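Local structure of SH3 domain-containing protein (Dictyostelium discoideum, 4NQI) at residues V98-N107 / F191-K201. The protein remodels membranes through its N-terminal I-BAR domain, the part described here, in osmoregulation, phagocytosis and cytokinesis, and probably binds phosphatidylinositol lipids. Sequence-based numbering, arbitrary orientation.
Sequences VLLNEFITPN and FLSQFNQFLEK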
loop_
_atom_site.group_PDB
_atom_site.type_symbol
_atom_site.label_atom_id
_atom_site.label_comp_id
_atom_site.label_asym_id
_atom_site.label_seq_id
_atom_site.Cartn_x
_atom_site.Cartn_y
_atom_site.Cartn_z
ATOM N N VAL B 98 7.280 6.612 8.856
ATOM C CA VAL B 98 8.069 5.618 9.584
ATOM C C VAL B 98 9.291 5.188 8.775
ATOM O O VAL B 98 10.399 5.112 9.307
ATOM C CB VAL B 98 7.218 4.382 9.956
ATOM C CG1 VAL B 98 8.103 3.226 10.406
ATOM C CG2 VAL B 98 6.209 4.733 11.043
ATOM N N LEU B 99 9.083 4.912 7.490
ATOM C CA LEU B 99 10.174 4.561 6.585
ATOM C C LEU B 99 11.218 5.674 6.539
ATOM O O LEU B 99 12.419 5.408 6.458
ATOM C CB LEU B 99 9.634 4.289 5.178
ATOM C CG LEU B 99 10.668 3.894 4.118
ATOM C CD1 LEU B 99 11.336 2.580 4.482
ATOM C CD2 LEU B 99 10.042 3.811 2.730
ATOM N N LEU B 100 10.754 6.920 6.605
ATOM C CA LEU B 100 11.646 8.077 6.584
ATOM C C LEU B 100 12.362 8.272 7.919
ATOM O O LEU B 100 13.575 8.486 7.953
ATOM C CB LEU B 100 10.869 9.349 6.226
ATOM C CG LEU B 100 11.689 10.643 6.194
ATOM C CD1 LEU B 100 12.686 10.615 5.050
ATOM C CD2 LEU B 100 10.799 11.881 6.100
ATOM N N ASN B 101 11.605 8.202 9.013
ATOM C CA ASN B 101 12.137 8.491 10.344
ATOM C C ASN B 101 12.884 7.323 10.989
ATOM O O ASN B 101 13.833 7.533 11.743
ATOM C CB ASN B 101 11.012 8.952 11.277
ATOM C CG ASN B 101 10.363 10.246 10.820
ATOM O OD1 ASN B 101 11.023 11.126 10.265
ATOM N ND2 ASN B 101 9.060 10.370 11.058
ATOM N N GLU B 102 12.446 6.100 10.699
ATOM C CA GLU B 102 12.984 4.910 11.359
ATOM C C GLU B 102 14.016 4.152 10.522
ATOM O O GLU B 102 14.790 3.361 11.065
ATOM C CB GLU B 102 11.853 3.960 11.768
ATOM C CG GLU B 102 10.742 4.605 12.592
ATOM C CD GLU B 102 11.106 4.753 14.055
ATOM O OE1 GLU B 102 12.226 4.347 14.436
ATOM O OE2 GLU B 102 10.271 5.271 14.825
ATOM N N PHE B 103 14.027 4.382 9.210
ATOM C CA PHE B 103 15.020 3.745 8.340
ATOM C C PHE B 103 15.941 4.724 7.608
ATOM O O PHE B 103 17.151 4.734 7.838
ATOM C CB PHE B 103 14.360 2.817 7.316
ATOM C CG PHE B 103 15.320 2.279 6.291
ATOM C CD1 PHE B 103 16.349 1.428 6.668
ATOM C CD2 PHE B 103 15.204 2.629 4.954
ATOM C CE1 PHE B 103 17.242 0.933 5.730
ATOM C CE2 PHE B 103 16.090 2.135 4.012
ATOM C CZ PHE B 103 17.112 1.287 4.403
ATOM N N ILE B 104 15.359 5.528 6.720
ATOM C CA ILE B 104 16.118 6.404 5.822
ATOM C C ILE B 104 17.129 7.308 6.534
ATOM O O ILE B 104 18.331 7.227 6.268
ATOM C CB ILE B 104 15.174 7.252 4.938
ATOM C CG1 ILE B 104 14.473 6.357 3.914
ATOM C CG2 ILE B 104 15.943 8.361 4.234
ATOM C CD1 ILE B 104 13.276 7.006 3.253
ATOM N N THR B 105 16.646 8.157 7.435
ATOM C CA THR B 105 17.524 9.061 8.182
ATOM C C THR B 105 18.505 8.340 9.133
ATOM O O THR B 105 19.693 8.668 9.149
ATOM C CB THR B 105 16.727 10.163 8.933
ATOM O OG1 THR B 105 15.769 10.757 8.046
ATOM C CG2 THR B 105 17.662 11.238 9.458
ATOM N N PRO B 106 18.023 7.361 9.929
ATOM C CA PRO B 106 18.977 6.683 10.819
ATOM C C PRO B 106 20.025 5.824 10.102
ATOM O O PRO B 106 21.137 5.703 10.617
ATOM C CB PRO B 106 18.080 5.791 11.682
ATOM C CG PRO B 106 16.740 6.425 11.619
ATOM C CD PRO B 106 16.634 6.976 10.236
ATOM N N ASN B 107 19.691 5.233 8.957
ATOM C CA ASN B 107 20.665 4.401 8.247
ATOM C C ASN B 107 21.636 5.236 7.416
ATOM O O ASN B 107 22.779 4.831 7.192
ATOM C CB ASN B 107 19.975 3.347 7.378
ATOM C CG ASN B 107 20.856 2.135 7.120
ATOM O OD1 ASN B 107 21.361 1.939 6.012
ATOM N ND2 ASN B 107 21.050 1.316 8.152
ATOM N N PHE B 191 20.838 -2.718 9.706
ATOM C CA PHE B 191 20.122 -2.388 8.476
ATOM C C PHE B 191 18.741 -3.036 8.461
ATOM O O PHE B 191 17.734 -2.366 8.223
ATOM C CB PHE B 191 20.931 -2.835 7.253
ATOM C CG PHE B 191 20.197 -2.687 5.945
ATOM C CD1 PHE B 191 20.141 -1.461 5.299
ATOM C CD2 PHE B 191 19.576 -3.781 5.355
ATOM C CE1 PHE B 191 19.470 -1.325 4.093
ATOM C CE2 PHE B 191 18.905 -3.650 4.149
ATOM C CZ PHE B 191 18.854 -2.420 3.519
ATOM N N LEU B 192 18.702 -4.341 8.718
ATOM C CA LEU B 192 17.445 -5.081 8.754
ATOM C C LEU B 192 16.565 -4.637 9.922
ATOM O O LEU B 192 15.351 -4.481 9.767
ATOM C CB LEU B 192 17.711 -6.588 8.831
ATOM C CG LEU B 192 18.305 -7.244 7.581
ATOM C CD1 LEU B 192 18.620 -8.721 7.824
ATOM C CD2 LEU B 192 17.357 -7.090 6.401
ATOM N N SER B 193 17.183 -4.426 11.082
ATOM C CA SER B 193 16.461 -4.003 12.281
ATOM C C SER B 193 15.733 -2.676 12.068
ATOM O O SER B 193 14.634 -2.465 12.590
ATOM C CB SER B 193 17.429 -3.881 13.460
ATOM O OG SER B 193 16.745 -3.565 14.656
ATOM N N GLN B 194 16.351 -1.786 11.297
ATOM C CA GLN B 194 15.742 -0.499 10.984
ATOM C C GLN B 194 14.662 -0.646 9.915
ATOM O O GLN B 194 13.597 -0.037 10.021
ATOM C CB GLN B 194 16.811 0.512 10.557
ATOM C CG GLN B 194 17.698 0.987 11.708
ATOM C CD GLN B 194 18.927 1.750 11.243
ATOM O OE1 GLN B 194 19.242 1.782 10.051
ATOM N NE2 GLN B 194 19.633 2.362 12.186
ATOM N N PHE B 195 14.931 -1.459 8.895
ATOM C CA PHE B 195 13.950 -1.698 7.837
ATOM C C PHE B 195 12.695 -2.376 8.394
ATOM O O PHE B 195 11.590 -2.154 7.894
ATOM C CB PHE B 195 14.556 -2.536 6.704
ATOM C CG PHE B 195 13.879 -2.339 5.374
ATOM C CD1 PHE B 195 14.219 -1.268 4.560
ATOM C CD2 PHE B 195 12.899 -3.220 4.939
ATOM C CE1 PHE B 195 13.594 -1.079 3.335
ATOM C CE2 PHE B 195 12.272 -3.036 3.714
ATOM C CZ PHE B 195 12.621 -1.965 2.914
ATOM N N ASN B 196 12.873 -3.187 9.437
ATOM C CA ASN B 196 11.760 -3.883 10.086
ATOM C C ASN B 196 10.650 -2.957 10.597
ATOM O O ASN B 196 9.488 -3.359 10.672
ATOM C CB ASN B 196 12.271 -4.745 11.245
ATOM C CG ASN B 196 12.948 -6.019 10.779
ATOM O OD1 ASN B 196 12.856 -6.400 9.611
ATOM N ND2 ASN B 196 13.622 -6.694 11.703
ATOM N N GLN B 197 11.012 -1.732 10.965
ATOM C CA GLN B 197 10.033 -0.765 11.456
ATOM C C GLN B 197 8.999 -0.441 10.383
ATOM O O GLN B 197 7.813 -0.280 10.677
ATOM C CB GLN B 197 10.728 0.517 11.919
ATOM C CG GLN B 197 11.854 0.284 12.919
ATOM C CD GLN B 197 11.382 -0.442 14.162
ATOM O OE1 GLN B 197 10.343 -0.110 14.733
ATOM N NE2 GLN B 197 12.141 -1.446 14.583
ATOM N N PHE B 198 9.457 -0.355 9.138
ATOM C CA PHE B 198 8.579 -0.104 8.000
ATOM C C PHE B 198 7.714 -1.325 7.700
ATOM O O PHE B 198 6.515 -1.196 7.436
ATOM C CB PHE B 198 9.406 0.287 6.770
ATOM C CG PHE B 198 8.659 0.183 5.471
ATOM C CD1 PHE B 198 7.579 1.012 5.204
ATOM C CD2 PHE B 198 9.048 -0.737 4.508
ATOM C CE1 PHE B 198 6.895 0.918 4.001
ATOM C CE2 PHE B 198 8.369 -0.836 3.307
ATOM C CZ PHE B 198 7.292 -0.007 3.053
ATOM N N LEU B 199 8.327 -2.506 7.752
ATOM C CA LEU B 199 7.626 -3.762 7.487
ATOM C C LEU B 199 6.475 -3.998 8.467
ATOM O O LEU B 199 5.360 -4.338 8.054
ATOM C CB LEU B 199 8.603 -4.939 7.526
ATOM C CG LEU B 199 9.690 -4.903 6.450
ATOM C CD1 LEU B 199 10.668 -6.062 6.603
ATOM C CD2 LEU B 199 9.060 -4.919 5.067
ATOM N N GLU B 200 6.750 -3.818 9.757
ATOM C CA GLU B 200 5.731 -3.967 10.795
ATOM C C GLU B 200 4.540 -3.038 10.561
ATOM O O GLU B 200 3.389 -3.432 10.745
ATOM C CB GLU B 200 6.338 -3.700 12.176
ATOM C CG GLU B 200 7.292 -4.788 12.662
ATOM C CD GLU B 200 8.081 -4.364 13.890
ATOM O OE1 GLU B 200 7.993 -3.179 14.281
ATOM O OE2 GLU B 200 8.794 -5.216 14.463
ATOM N N LYS B 201 4.823 -1.804 10.155
ATOM C CA LYS B 201 3.775 -0.819 9.906
ATOM C C LYS B 201 2.998 -1.132 8.631
ATOM O O LYS B 201 1.802 -0.849 8.547
ATOM C CB LYS B 201 4.365 0.592 9.845
ATOM C CG LYS B 201 4.351 1.331 11.179
ATOM C CD LYS B 201 2.942 1.805 11.520
ATOM C CE LYS B 201 2.922 2.648 12.789
ATOM N NZ LYS B 201 1.730 3.546 12.833
#
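With CG anti to the backbone N in F103 (chi1 173°) and in F195 (chi1 -155°), the two rings swing from neighbouring helices into an edge-to-face pair: the CD1 edge of F195 stands over the centre of the F103 face, centroids 5.1 Å apart. F191 comes to the edge of F103 instead, its CE1 3.5 Å from F103 CZ, and completes an aromatic cluster. One turn along, L99 lays CD1 off-centre over the F198 ring, 3.7 Å from F198 CG. These pairs join helix 72-140 to helix 152-224, whose segments 98-107 and 191-201 run antiparallel at 168° and approach to 7.7 Å between axes, near the middle of the elongated helical I-BAR domain; Y45 of helix 15-64 packs on both L99 and F198, while F78 of the second subunit meets the F191 ring. Were F103 cut back to an alanine, the F195 edge would probably lose the face it points into, and a gap would be likely to open between F191 and F195. Beside the cluster, Q194 extends past F103 and accepts at OE1 a 2.7 Å hydrogen bond from N107 ND2, the two amide planes nearly perpendicular. On the other flank of the contact, E102 CB rests 3.6 Å from Q197 CB, and V98 reaches K201 CG with CG2.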